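Local coordinates for protein hemoglobin chain d1 (Lumbricus terrestris, PDB 1X9F) that binds heme and probably carries oxygen as a globin subunit of the large earthworm hemoglobin assembly, at residues P40-K43 with A44-R48; L87-L90 with K91-V95; N98-P101 with E102-D105; D105-L108 with K109-H113. One frame throughout, in Å; residues are numbered along the deposited sequence.

Interaction 1 (P40-K43 with A44-R48); sequences PEIK and APFSR. With HEM (protoporphyrin IX containing Fe), chain T.
Two backbone hydrogen bonds, each spanning three residues, join Glu41 to Ala44 and Lys43 to Phe46, carrying the chain from the 3-10 turn 40-43 into 44-48. Ala44 N lies 3.0 Å from Glu41 O, and Phe46 N lies 2.9 Å from Lys43 O; the second bond is the more bent, at 133° about its hydrogen. Pro45 brings no N-H to this turn, and its ring fits against the preceding backbone instead, with CD 3.2 Å from Ile42 O. Ile42 and Phe46 run side by side in the same direction, and the CG2 branch of Ile42 meets ring atom CE1 of Phe46 at 3.4 Å. Setting CG anti to its own carbonyl carbon (chi1 -70°) puts Phe46 CE1 near Ile42 and CE2 3.4 Å from the heme methine carbon CHD. Carbon monoxide also touches this ring, consistent with the phenylalanine of the CD corner in globins. Arg48, whose chain bends at chi2 and chi3, reaches a heme propionate through two weak hydrogen bonds: NH2 to O1D at 2.6 Å and NE to O2D at 3.2 Å. The paired contacts probably let the guanidinium offset the propionate charge. In the fold, this turn lies in the loop between helix 21-38 and helix 57-75: Ile42 and Lys43 pack back on Ile35 and Ile36 of the former, His62 of the latter meets the Phe46 ring, and Phe103 of helix 101-119 lies against Glu41 and Ile42.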
# COMPACT_ATOMS: atom_id res chain seq x y z
N PRO D 40 -5.99 -29.24 -0.46
CA PRO D 40 -4.75 -29.86 -0.00
C PRO D 40 -4.37 -31.18 -0.67
O PRO D 40 -3.22 -31.61 -0.53
CB PRO D 40 -4.98 -30.06 1.50
CG PRO D 40 -6.46 -30.05 1.67
CD PRO D 40 -6.96 -29.08 0.65
N GLU D 41 -5.30 -31.84 -1.38
CA GLU D 41 -4.94 -33.07 -2.11
C GLU D 41 -3.90 -32.75 -3.16
O GLU D 41 -3.06 -33.59 -3.49
CB GLU D 41 -6.14 -33.74 -2.82
CG GLU D 41 -7.50 -33.49 -2.22
CD GLU D 41 -8.07 -32.15 -2.64
OE1 GLU D 41 -8.48 -32.01 -3.82
OE2 GLU D 41 -8.12 -31.25 -1.78
N ILE D 42 -3.97 -31.54 -3.70
CA ILE D 42 -3.08 -31.10 -4.78
C ILE D 42 -1.58 -31.13 -4.41
O ILE D 42 -0.73 -31.06 -5.30
CB ILE D 42 -3.52 -29.72 -5.34
CG1 ILE D 42 -4.88 -29.85 -6.03
CG2 ILE D 42 -2.51 -29.17 -6.33
CD1 ILE D 42 -5.55 -28.54 -6.39
N LYS D 43 -1.24 -31.24 -3.12
CA LYS D 43 0.16 -31.36 -2.71
C LYS D 43 0.76 -32.69 -3.13
O LYS D 43 1.96 -32.79 -3.38
CB LYS D 43 0.32 -31.22 -1.20
CG LYS D 43 0.09 -29.82 -0.67
CD LYS D 43 0.55 -29.71 0.77
CE LYS D 43 -0.51 -30.24 1.74
NZ LYS D 43 0.06 -30.39 3.13
N ALA D 44 -0.09 -33.71 -3.18
CA ALA D 44 0.35 -35.08 -3.41
C ALA D 44 1.17 -35.22 -4.71
O ALA D 44 2.29 -35.74 -4.67
CB ALA D 44 -0.83 -36.06 -3.39
N PRO D 45 0.63 -34.75 -5.84
CA PRO D 45 1.38 -34.80 -7.08
C PRO D 45 2.60 -33.88 -7.11
O PRO D 45 3.46 -34.04 -7.98
CB PRO D 45 0.35 -34.37 -8.13
CG PRO D 45 -0.61 -33.54 -7.39
CD PRO D 45 -0.71 -34.16 -6.03
N PHE D 46 2.69 -32.93 -6.17
CA PHE D 46 3.83 -31.99 -6.11
C PHE D 46 4.95 -32.49 -5.19
O PHE D 46 5.77 -31.71 -4.67
CB PHE D 46 3.36 -30.61 -5.68
CG PHE D 46 2.55 -29.90 -6.72
CD1 PHE D 46 1.45 -29.14 -6.36
CD2 PHE D 46 2.88 -30.02 -8.06
CE1 PHE D 46 0.71 -28.50 -7.32
CE2 PHE D 46 2.14 -29.38 -9.03
CZ PHE D 46 1.05 -28.62 -8.65
N SER D 47 4.96 -33.80 -5.00
CA SER D 47 5.86 -34.48 -4.08
C SER D 47 7.34 -34.27 -4.43
O SER D 47 8.18 -34.10 -3.55
CB SER D 47 5.52 -35.97 -4.04
OG SER D 47 6.60 -36.74 -3.54
N ARG D 48 7.64 -34.31 -5.73
CA ARG D 48 9.00 -34.16 -6.24
C ARG D 48 9.49 -32.70 -6.17
O ARG D 48 10.69 -32.45 -6.28
CB ARG D 48 9.07 -34.69 -7.67
CG ARG D 48 10.42 -35.27 -8.11
CD ARG D 48 11.38 -34.27 -8.78
NE ARG D 48 10.85 -33.71 -10.03
CZ ARG D 48 11.37 -32.66 -10.67
NH1 ARG D 48 12.45 -32.04 -10.21
NH2 ARG D 48 10.81 -32.24 -11.80
CHA HEM T . 4.66 -29.52 -14.19
CHB HEM T . 2.41 -26.04 -16.76
CHC HEM T . -1.68 -26.70 -14.15
CHD HEM T . 0.50 -30.46 -11.84
C1A HEM T . 4.41 -28.40 -15.10
C2A HEM T . 5.44 -27.93 -15.89
C3A HEM T . 4.83 -26.87 -16.69
C4A HEM T . 3.44 -26.92 -16.20
CMA HEM T . 5.48 -25.99 -17.73
CAA HEM T . 6.87 -28.39 -15.87
CBA HEM T . 7.25 -29.32 -17.00
CGA HEM T . 8.74 -29.53 -16.82
O1A HEM T . 9.53 -28.58 -17.06
O2A HEM T . 9.13 -30.64 -16.42
C1B HEM T . 1.04 -25.93 -16.26
C2B HEM T . 0.19 -24.96 -16.76
C3B HEM T . -0.91 -25.19 -15.99
C4B HEM T . -0.70 -26.23 -15.13
CMB HEM T . 0.40 -23.93 -17.85
CAB HEM T . -2.00 -24.47 -16.18
CBB HEM T . -3.12 -23.81 -16.58
C1C HEM T . -1.42 -27.81 -13.22
C2C HEM T . -2.38 -28.22 -12.32
C3C HEM T . -1.77 -29.27 -11.68
C4C HEM T . -0.48 -29.41 -12.20
CMC HEM T . -3.77 -27.68 -12.09
CAC HEM T . -2.49 -29.97 -10.58
CBC HEM T . -2.07 -31.22 -10.09
C1D HEM T . 1.90 -30.58 -12.33
C2D HEM T . 2.79 -31.53 -11.82
C3D HEM T . 3.99 -31.28 -12.46
C4D HEM T . 3.66 -30.16 -13.35
CMD HEM T . 2.52 -32.59 -10.78
CAD HEM T . 5.31 -32.00 -12.35
CBD HEM T . 6.17 -31.43 -11.22
CGD HEM T . 7.46 -32.21 -11.27
O1D HEM T . 8.22 -32.05 -12.25
O2D HEM T . 7.71 -33.00 -10.33
NA HEM T . 3.18 -27.86 -15.26
NB HEM T . 0.55 -26.72 -15.26
NC HEM T . -0.26 -28.53 -13.21
ND HEM T . 2.39 -29.72 -13.25
FE HEM T . 1.45 -28.23 -14.26

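Interaction 2 (L87-L90 with K91-V95); sequences LAHL and KVQHV. With HEM (protoporphyrin IX containing Fe), chain T.
Leu90 and His94 lie one turn apart on helix 80-95, the proximal F helix of the globin fold, and their contact sets the iron ligand in place. Leu90 O receives a hydrogen bond from His94 ND1, 2.6 Å long and nearly straight at 170°, with the oxygen close to the plane of the imidazole. This bond, with the iron bond at NE2, fixes the rotation of the ring. It would probably also lend the imidazole some imidazolate character, strengthening it as a donor to the metal. The packed side of the helix continues with Leu90, whose CD2 comes within 3.5 Å of heme CHB and 3.6 Å of Gln93 OE1. Ile139 and Thr73 back Leu90 from helices 125-139 and 57-75. Gln93 extends beyond CG, so that its amide lies alongside a heme propionate arm, with NE2 3.4 Å from CBA, and its flat group stands at 68° to the His89 ring. The polar end of His89 looks elsewhere: NE2 is hydrogen-bonded to a propionate oxygen of a second heme, O1A, so the outer edge of this helix faces another heme site. Ala88, Lys91 and Val92 form the solvent side, where the contact is chiefly main-chain: Lys91 N bonds to Leu87 O, and Val92 N to Ala88 O at 3.0 Å. The fully extended aliphatic chain of Lys91 leads away from the helix, leaving little more than CB against the preceding turn. On the buried side, His94 NE2 ends 2.1 Å from the heme iron.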
# COMPACT_ATOMS: atom_id res chain seq x y z
N LEU D 87 0.01 -27.10 -26.47
CA LEU D 87 -0.94 -27.71 -25.55
C LEU D 87 -0.75 -29.23 -25.48
O LEU D 87 -0.82 -29.81 -24.40
CB LEU D 87 -2.38 -27.35 -25.92
CG LEU D 87 -2.80 -25.88 -25.80
CD1 LEU D 87 -4.27 -25.73 -26.19
CD2 LEU D 87 -2.55 -25.31 -24.41
N ALA D 88 -0.49 -29.85 -26.63
CA ALA D 88 -0.19 -31.28 -26.68
C ALA D 88 1.05 -31.59 -25.82
O ALA D 88 1.06 -32.57 -25.07
CB ALA D 88 0.02 -31.74 -28.12
N HIS D 89 2.06 -30.73 -25.93
CA HIS D 89 3.33 -30.86 -25.22
C HIS D 89 3.12 -30.77 -23.72
O HIS D 89 3.68 -31.56 -22.96
CB HIS D 89 4.29 -29.76 -25.68
CG HIS D 89 5.65 -29.84 -25.08
ND1 HIS D 89 6.73 -30.38 -25.75
CD2 HIS D 89 6.14 -29.41 -23.89
CE1 HIS D 89 7.81 -30.30 -25.00
NE2 HIS D 89 7.48 -29.72 -23.86
N LEU D 90 2.31 -29.81 -23.30
CA LEU D 90 2.02 -29.62 -21.89
C LEU D 90 1.21 -30.79 -21.36
O LEU D 90 1.39 -31.20 -20.21
CB LEU D 90 1.27 -28.31 -21.67
CG LEU D 90 2.19 -27.11 -21.46
CD1 LEU D 90 1.43 -25.82 -21.71
CD2 LEU D 90 2.78 -27.12 -20.05
N LYS D 91 0.34 -31.32 -22.21
CA LYS D 91 -0.47 -32.46 -21.83
C LYS D 91 0.40 -33.69 -21.54
O LYS D 91 0.22 -34.34 -20.51
CB LYS D 91 -1.51 -32.78 -22.89
CG LYS D 91 -2.56 -33.75 -22.39
CD LYS D 91 -3.64 -34.00 -23.41
CE LYS D 91 -4.61 -35.03 -22.88
NZ LYS D 91 -5.68 -35.33 -23.86
N VAL D 92 1.34 -34.00 -22.44
CA VAL D 92 2.29 -35.09 -22.22
C VAL D 92 2.89 -34.95 -20.83
O VAL D 92 3.00 -35.93 -20.08
CB VAL D 92 3.46 -35.07 -23.24
CG1 VAL D 92 4.51 -36.14 -22.91
CG2 VAL D 92 2.94 -35.26 -24.66
N GLN D 93 3.26 -33.72 -20.49
CA GLN D 93 3.92 -33.43 -19.23
C GLN D 93 3.01 -33.56 -18.01
O GLN D 93 3.49 -33.52 -16.88
CB GLN D 93 4.51 -32.03 -19.26
CG GLN D 93 5.73 -31.89 -20.14
CD GLN D 93 6.21 -30.46 -20.19
OE1 GLN D 93 5.41 -29.52 -20.15
NE2 GLN D 93 7.52 -30.28 -20.28
N HIS D 94 1.72 -33.70 -18.25
CA HIS D 94 0.77 -33.84 -17.15
C HIS D 94 0.07 -35.20 -17.11
O HIS D 94 -0.44 -35.61 -16.06
CB HIS D 94 -0.24 -32.69 -17.17
CG HIS D 94 0.35 -31.36 -16.80
ND1 HIS D 94 1.10 -30.61 -17.69
CD2 HIS D 94 0.31 -30.65 -15.65
CE1 HIS D 94 1.50 -29.50 -17.09
NE2 HIS D 94 1.03 -29.50 -15.86
N VAL D 95 0.08 -35.91 -18.23
CA VAL D 95 -0.80 -37.07 -18.45
C VAL D 95 -0.60 -38.29 -17.55
O VAL D 95 -1.56 -39.00 -17.23
CB VAL D 95 -0.82 -37.50 -19.96
CG1 VAL D 95 0.45 -38.27 -20.34
CG2 VAL D 95 -2.08 -38.30 -20.29
CHA HEM T . 4.66 -29.52 -14.19
CHB HEM T . 2.41 -26.04 -16.76
CHC HEM T . -1.68 -26.70 -14.15
CHD HEM T . 0.50 -30.46 -11.84
C1A HEM T . 4.41 -28.40 -15.10
C2A HEM T . 5.44 -27.93 -15.89
C3A HEM T . 4.83 -26.87 -16.69
C4A HEM T . 3.44 -26.92 -16.20
CMA HEM T . 5.48 -25.99 -17.73
CAA HEM T . 6.87 -28.39 -15.87
CBA HEM T . 7.25 -29.32 -17.00
CGA HEM T . 8.74 -29.53 -16.82
O1A HEM T . 9.53 -28.58 -17.06
O2A HEM T . 9.13 -30.64 -16.42
C1B HEM T . 1.04 -25.93 -16.26
C2B HEM T . 0.19 -24.96 -16.76
C3B HEM T . -0.91 -25.19 -15.99
C4B HEM T . -0.70 -26.23 -15.13
CMB HEM T . 0.40 -23.93 -17.85
CAB HEM T . -2.00 -24.47 -16.18
CBB HEM T . -3.12 -23.81 -16.58
C1C HEM T . -1.42 -27.81 -13.22
C2C HEM T . -2.38 -28.22 -12.32
C3C HEM T . -1.77 -29.27 -11.68
C4C HEM T . -0.48 -29.41 -12.20
CMC HEM T . -3.77 -27.68 -12.09
CAC HEM T . -2.49 -29.97 -10.58
CBC HEM T . -2.07 -31.22 -10.09
C1D HEM T . 1.90 -30.58 -12.33
C2D HEM T . 2.79 -31.53 -11.82
C3D HEM T . 3.99 -31.28 -12.46
C4D HEM T . 3.66 -30.16 -13.35
CMD HEM T . 2.52 -32.59 -10.78
CAD HEM T . 5.31 -32.00 -12.35
CBD HEM T . 6.17 -31.43 -11.22
CGD HEM T . 7.46 -32.21 -11.27
O1D HEM T . 8.22 -32.05 -12.25
O2D HEM T . 7.71 -33.00 -10.33
NA HEM T . 3.18 -27.86 -15.26
NB HEM T . 0.55 -26.72 -15.26
NC HEM T . -0.26 -28.53 -13.21
ND HEM T . 2.39 -29.72 -13.25
FE HEM T . 1.45 -28.23 -14.26

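Interaction 3 (N98-P101 with E102-D105); sequences NLKP and EFFD. With HEM (protoporphyrin IX containing Fe), chain T.
Asn98 touches Phe103 through its carbonyl, with O 4.2 Å from ring atom CE1, as the loop from helix 80-95 approaches the start of helix 101-119. Leu99 comes next and divides its side chain between both phenylalanines and the heme. Its CB lies beside Phe103 CD1, its CD1 branch is 3.9 Å from Phe104 CZ, and its CD2 branch reaches the heme vinyl carbon CBC at 3.3 Å. Lys100 covers one face of the Phe103 ring: CB stands 4.1 Å from the ring centroid and only 6° off the normal, a CH-pi contact; a bend at chi2 brings CD to 3.5 Å from CZ, and a second at chi4 turns the ammonium group off. Lys100 O accepts a 2.9 Å hydrogen bond from Phe103 N, at the approach to helix 101-119. Pro101 lies alongside Glu102, its ring against OE1, and Pro101 O takes a weak bond from Phe104 N. Phe104 receives the heme methyl CMC over one face, off its centre. Asp105 OD2 makes a salt bridge to Lys140. The chemistry is thus mainly apolar: the Lys100 and Glu102 charges, 6.9 Å apart between NZ and OE2, form no ion pair, and the methylenes of Lys100 cover Phe103, while Leu99 packs on both phenylalanines and on the heme.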
# COMPACT_ATOMS: atom_id res chain seq x y z
N ASN D 98 -1.58 -38.71 -11.48
CA ASN D 98 -2.99 -38.88 -11.14
C ASN D 98 -3.65 -37.54 -10.90
O ASN D 98 -4.08 -37.24 -9.79
CB ASN D 98 -3.15 -39.76 -9.89
CG ASN D 98 -3.22 -41.24 -10.22
OD1 ASN D 98 -4.25 -41.74 -10.69
ND2 ASN D 98 -2.13 -41.95 -9.96
N LEU D 99 -3.71 -36.72 -11.95
CA LEU D 99 -4.34 -35.41 -11.84
C LEU D 99 -5.78 -35.53 -12.27
O LEU D 99 -6.07 -35.96 -13.39
CB LEU D 99 -3.62 -34.37 -12.70
CG LEU D 99 -2.09 -34.26 -12.67
CD1 LEU D 99 -1.63 -33.02 -13.42
CD2 LEU D 99 -1.55 -34.25 -11.25
N LYS D 100 -6.69 -35.17 -11.37
CA LYS D 100 -8.10 -35.10 -11.69
C LYS D 100 -8.31 -33.91 -12.61
O LYS D 100 -7.72 -32.85 -12.37
CB LYS D 100 -8.92 -34.94 -10.40
CG LYS D 100 -8.95 -36.17 -9.48
CD LYS D 100 -7.60 -36.38 -8.75
CE LYS D 100 -7.66 -37.58 -7.80
NZ LYS D 100 -7.32 -38.87 -8.48
N PRO D 101 -9.10 -34.06 -13.67
CA PRO D 101 -9.34 -32.96 -14.60
C PRO D 101 -9.83 -31.69 -13.90
O PRO D 101 -9.63 -30.59 -14.42
CB PRO D 101 -10.42 -33.51 -15.54
CG PRO D 101 -11.00 -34.67 -14.81
CD PRO D 101 -9.85 -35.27 -14.06
N GLU D 102 -10.48 -31.85 -12.75
CA GLU D 102 -11.01 -30.70 -12.00
C GLU D 102 -9.92 -29.87 -11.31
O GLU D 102 -10.16 -28.72 -10.95
CB GLU D 102 -12.11 -31.12 -11.00
CG GLU D 102 -11.70 -32.16 -9.96
CD GLU D 102 -12.11 -33.58 -10.33
OE1 GLU D 102 -12.04 -33.95 -11.53
OE2 GLU D 102 -12.49 -34.34 -9.41
N PHE D 103 -8.74 -30.47 -11.13
CA PHE D 103 -7.59 -29.73 -10.64
C PHE D 103 -7.34 -28.48 -11.48
O PHE D 103 -7.13 -27.39 -10.93
CB PHE D 103 -6.34 -30.60 -10.64
CG PHE D 103 -6.30 -31.59 -9.52
CD1 PHE D 103 -5.30 -32.56 -9.46
CD2 PHE D 103 -7.28 -31.58 -8.53
CE1 PHE D 103 -5.26 -33.47 -8.42
CE2 PHE D 103 -7.24 -32.49 -7.49
CZ PHE D 103 -6.23 -33.44 -7.43
N PHE D 104 -7.39 -28.64 -12.80
CA PHE D 104 -7.20 -27.52 -13.72
C PHE D 104 -8.32 -26.51 -13.59
O PHE D 104 -8.09 -25.30 -13.70
CB PHE D 104 -7.05 -28.03 -15.15
CG PHE D 104 -5.85 -28.90 -15.33
CD1 PHE D 104 -5.90 -30.24 -14.97
CD2 PHE D 104 -4.66 -28.38 -15.81
CE1 PHE D 104 -4.79 -31.05 -15.11
CE2 PHE D 104 -3.53 -29.18 -15.94
CZ PHE D 104 -3.60 -30.52 -15.59
N ASP D 105 -9.54 -26.99 -13.34
CA ASP D 105 -10.66 -26.10 -13.09
C ASP D 105 -10.43 -25.26 -11.84
O ASP D 105 -10.70 -24.06 -11.84
CB ASP D 105 -11.97 -26.87 -12.98
CG ASP D 105 -12.37 -27.52 -14.28
OD1 ASP D 105 -13.38 -28.26 -14.29
OD2 ASP D 105 -11.73 -27.36 -15.34
CHA HEM T . 4.66 -29.52 -14.19
CHB HEM T . 2.41 -26.04 -16.76
CHC HEM T . -1.68 -26.70 -14.15
CHD HEM T . 0.50 -30.46 -11.84
C1A HEM T . 4.41 -28.40 -15.10
C2A HEM T . 5.44 -27.93 -15.89
C3A HEM T . 4.83 -26.87 -16.69
C4A HEM T . 3.44 -26.92 -16.20
CMA HEM T . 5.48 -25.99 -17.73
CAA HEM T . 6.87 -28.39 -15.87
CBA HEM T . 7.25 -29.32 -17.00
CGA HEM T . 8.74 -29.53 -16.82
O1A HEM T . 9.53 -28.58 -17.06
O2A HEM T . 9.13 -30.64 -16.42
C1B HEM T . 1.04 -25.93 -16.26
C2B HEM T . 0.19 -24.96 -16.76
C3B HEM T . -0.91 -25.19 -15.99
C4B HEM T . -0.70 -26.23 -15.13
CMB HEM T . 0.40 -23.93 -17.85
CAB HEM T . -2.00 -24.47 -16.18
CBB HEM T . -3.12 -23.81 -16.58
C1C HEM T . -1.42 -27.81 -13.22
C2C HEM T . -2.38 -28.22 -12.32
C3C HEM T . -1.77 -29.27 -11.68
C4C HEM T . -0.48 -29.41 -12.20
CMC HEM T . -3.77 -27.68 -12.09
CAC HEM T . -2.49 -29.97 -10.58
CBC HEM T . -2.07 -31.22 -10.09
C1D HEM T . 1.90 -30.58 -12.33
C2D HEM T . 2.79 -31.53 -11.82
C3D HEM T . 3.99 -31.28 -12.46
C4D HEM T . 3.66 -30.16 -13.35
CMD HEM T . 2.52 -32.59 -10.78
CAD HEM T . 5.31 -32.00 -12.35
CBD HEM T . 6.17 -31.43 -11.22
CGD HEM T . 7.46 -32.21 -11.27
O1D HEM T . 8.22 -32.05 -12.25
O2D HEM T . 7.71 -33.00 -10.33
NA HEM T . 3.18 -27.86 -15.26
NB HEM T . 0.55 -26.72 -15.26
NC HEM T . -0.26 -28.53 -13.21
ND HEM T . 2.39 -29.72 -13.25
FE HEM T . 1.45 -28.23 -14.26

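Interaction 4 (D105-L108 with K109-H113); sequences DIFL and KHLLH. With HEM (protoporphyrin IX containing Fe), chain T.
Ile106 and His110 meet one turn apart within helix 101-119, the G helix of the globin fold. Ile106 O is gripped twice by His110: the backbone N donates at 3.0 Å and ring atom ND1 at 3.1 Å, and the two donors approach from opposite faces of the carbonyl plane. The ring is placed for this by a chi1 of -76°, which sets CG beside the residue's own backbone N, and Ile106 O then lies near the imidazole plane, at its edge. Alongside, Ile106 CG2 packs 3.6 Å from ND1, so the polar edge is flanked by a methyl. Lys109, bent at chi2 and chi3, lays its CD over the rim of one imidazole face; its NZ forms a salt bridge with Asp38, and its backbone N closes the turn to Asp105 O. Phe107 faces the heme. Its ring holds the vinyl carbon CAB over one face, toward the rim, and CE2 approaches the outer vinyl carbon CBB at 3.3 Å. The same CE2 meets Leu111 CD2 at 3.9 Å, while Leu111 N hydrogen-bonds to Phe107 O in a nearly straight line (167°). On the side toward helix 125-139, Leu108 and Leu112 point the same way, CD1 against CG at 3.9 Å, Leu108 packing on Val132 and Leu112 on Phe125, Trp128 and His129. A repeat of i to i+4 backbone bonds, with one side turned to the heme and others to helices 21-38 and 125-139, is what the central G helix of a globin core provides.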
# COMPACT_ATOMS: atom_id res chain seq x y z
N ASP D 105 -9.54 -26.99 -13.34
CA ASP D 105 -10.66 -26.10 -13.09
C ASP D 105 -10.43 -25.26 -11.84
O ASP D 105 -10.70 -24.06 -11.84
CB ASP D 105 -11.97 -26.87 -12.98
CG ASP D 105 -12.37 -27.52 -14.28
OD1 ASP D 105 -13.38 -28.26 -14.29
OD2 ASP D 105 -11.73 -27.36 -15.34
N ILE D 106 -9.93 -25.90 -10.78
CA ILE D 106 -9.59 -25.19 -9.56
C ILE D 106 -8.47 -24.20 -9.84
O ILE D 106 -8.48 -23.07 -9.34
CB ILE D 106 -9.20 -26.17 -8.43
CG1 ILE D 106 -10.40 -27.03 -8.01
CG2 ILE D 106 -8.63 -25.41 -7.21
CD1 ILE D 106 -10.03 -28.44 -7.58
N PHE D 107 -7.51 -24.62 -10.66
CA PHE D 107 -6.42 -23.74 -11.04
C PHE D 107 -6.95 -22.46 -11.67
O PHE D 107 -6.59 -21.35 -11.25
CB PHE D 107 -5.47 -24.44 -12.00
CG PHE D 107 -4.35 -23.57 -12.48
CD1 PHE D 107 -3.10 -23.63 -11.87
CD2 PHE D 107 -4.53 -22.69 -13.54
CE1 PHE D 107 -2.05 -22.83 -12.31
CE2 PHE D 107 -3.50 -21.88 -13.99
CZ PHE D 107 -2.25 -21.95 -13.37
N LEU D 108 -7.79 -22.62 -12.69
CA LEU D 108 -8.40 -21.50 -13.38
C LEU D 108 -9.17 -20.61 -12.42
O LEU D 108 -9.06 -19.39 -12.51
CB LEU D 108 -9.32 -22.01 -14.49
CG LEU D 108 -10.07 -20.97 -15.34
CD1 LEU D 108 -9.11 -20.00 -16.01
CD2 LEU D 108 -10.93 -21.68 -16.37
N LYS D 109 -9.94 -21.22 -11.52
CA LYS D 109 -10.72 -20.47 -10.53
C LYS D 109 -9.82 -19.52 -9.74
O LYS D 109 -10.16 -18.36 -9.53
CB LYS D 109 -11.46 -21.41 -9.57
CG LYS D 109 -12.53 -20.72 -8.71
CD LYS D 109 -12.34 -20.97 -7.21
CE LYS D 109 -12.78 -22.37 -6.78
NZ LYS D 109 -12.56 -22.61 -5.32
N HIS D 110 -8.68 -20.03 -9.31
CA HIS D 110 -7.77 -19.25 -8.50
C HIS D 110 -6.89 -18.31 -9.30
O HIS D 110 -6.58 -17.22 -8.83
CB HIS D 110 -6.93 -20.15 -7.62
CG HIS D 110 -7.68 -20.69 -6.44
ND1 HIS D 110 -8.26 -21.94 -6.44
CD2 HIS D 110 -7.93 -20.15 -5.23
CE1 HIS D 110 -8.84 -22.14 -5.27
NE2 HIS D 110 -8.66 -21.07 -4.52
N LEU D 111 -6.49 -18.72 -10.50
CA LEU D 111 -5.80 -17.81 -11.40
C LEU D 111 -6.65 -16.56 -11.61
O LEU D 111 -6.16 -15.44 -11.45
CB LEU D 111 -5.49 -18.49 -12.74
CG LEU D 111 -4.78 -17.60 -13.77
CD1 LEU D 111 -3.39 -17.16 -13.29
CD2 LEU D 111 -4.71 -18.30 -15.12
N LEU D 112 -7.93 -16.74 -11.93
CA LEU D 112 -8.83 -15.61 -12.18
C LEU D 112 -9.00 -14.71 -10.96
O LEU D 112 -9.07 -13.48 -11.09
CB LEU D 112 -10.18 -16.08 -12.71
CG LEU D 112 -10.19 -16.73 -14.10
CD1 LEU D 112 -11.63 -16.92 -14.57
CD2 LEU D 112 -9.42 -15.91 -15.12
N HIS D 113 -9.05 -15.33 -9.79
CA HIS D 113 -9.21 -14.63 -8.52
C HIS D 113 -7.98 -13.78 -8.18
O HIS D 113 -8.11 -12.60 -7.83
CB HIS D 113 -9.51 -15.64 -7.42
CG HIS D 113 -9.90 -15.02 -6.11
ND1 HIS D 113 -8.98 -14.43 -5.27
CD2 HIS D 113 -11.10 -14.90 -5.50
CE1 HIS D 113 -9.59 -13.97 -4.20
NE2 HIS D 113 -10.88 -14.24 -4.31
CHA HEM T . 4.66 -29.52 -14.19
CHB HEM T . 2.41 -26.04 -16.76
CHC HEM T . -1.68 -26.70 -14.15
CHD HEM T . 0.50 -30.46 -11.84
C1A HEM T . 4.41 -28.40 -15.10
C2A HEM T . 5.44 -27.93 -15.89
C3A HEM T . 4.83 -26.87 -16.69
C4A HEM T . 3.44 -26.92 -16.20
CMA HEM T . 5.48 -25.99 -17.73
CAA HEM T . 6.87 -28.39 -15.87
CBA HEM T . 7.25 -29.32 -17.00
CGA HEM T . 8.74 -29.53 -16.82
O1A HEM T . 9.53 -28.58 -17.06
O2A HEM T . 9.13 -30.64 -16.42
C1B HEM T . 1.04 -25.93 -16.26
C2B HEM T . 0.19 -24.96 -16.76
C3B HEM T . -0.91 -25.19 -15.99
C4B HEM T . -0.70 -26.23 -15.13
CMB HEM T . 0.40 -23.93 -17.85
CAB HEM T . -2.00 -24.47 -16.18
CBB HEM T . -3.12 -23.81 -16.58
C1C HEM T . -1.42 -27.81 -13.22
C2C HEM T . -2.38 -28.22 -12.32
C3C HEM T . -1.77 -29.27 -11.68
C4C HEM T . -0.48 -29.41 -12.20
CMC HEM T . -3.77 -27.68 -12.09
CAC HEM T . -2.49 -29.97 -10.58
CBC HEM T . -2.07 -31.22 -10.09
C1D HEM T . 1.90 -30.58 -12.33
C2D HEM T . 2.79 -31.53 -11.82
C3D HEM T . 3.99 -31.28 -12.46
C4D HEM T . 3.66 -30.16 -13.35
CMD HEM T . 2.52 -32.59 -10.78
CAD HEM T . 5.31 -32.00 -12.35
CBD HEM T . 6.17 -31.43 -11.22
CGD HEM T . 7.46 -32.21 -11.27
O1D HEM T . 8.22 -32.05 -12.25
O2D HEM T . 7.71 -33.00 -10.33
NA HEM T . 3.18 -27.86 -15.26
NB HEM T . 0.55 -26.72 -15.26
NC HEM T . -0.26 -28.53 -13.21
ND HEM T . 2.39 -29.72 -13.25
FE HEM T . 1.45 -28.23 -14.26

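How the interactions relate
All four interactions touch one heme and together line much of its pocket. Interaction 2 supplies the proximal iron ligand and interaction 1 the phenylalanine that touches carbon monoxide; their centres are about 18 Å apart, and their nearest atoms about 7 Å. Interaction 3 bridges them: Leu99 CD2 meets Pro45 CB at 3.6 Å, Ile42 CG1 lies 3.8 Å from Phe103 CE2, and Leu99 CD1 reaches His94 CD2 at 3.8 Å, with Phe104 CZ at 3.9 Å from the same His94 atom. Interaction 4 continues interaction 3 along helix 101-119 through the shared Asp105, carrying the pocket wall from the phenylalanines at the helix start to the CAB/CBB vinyl of the heme, which Phe107 meets.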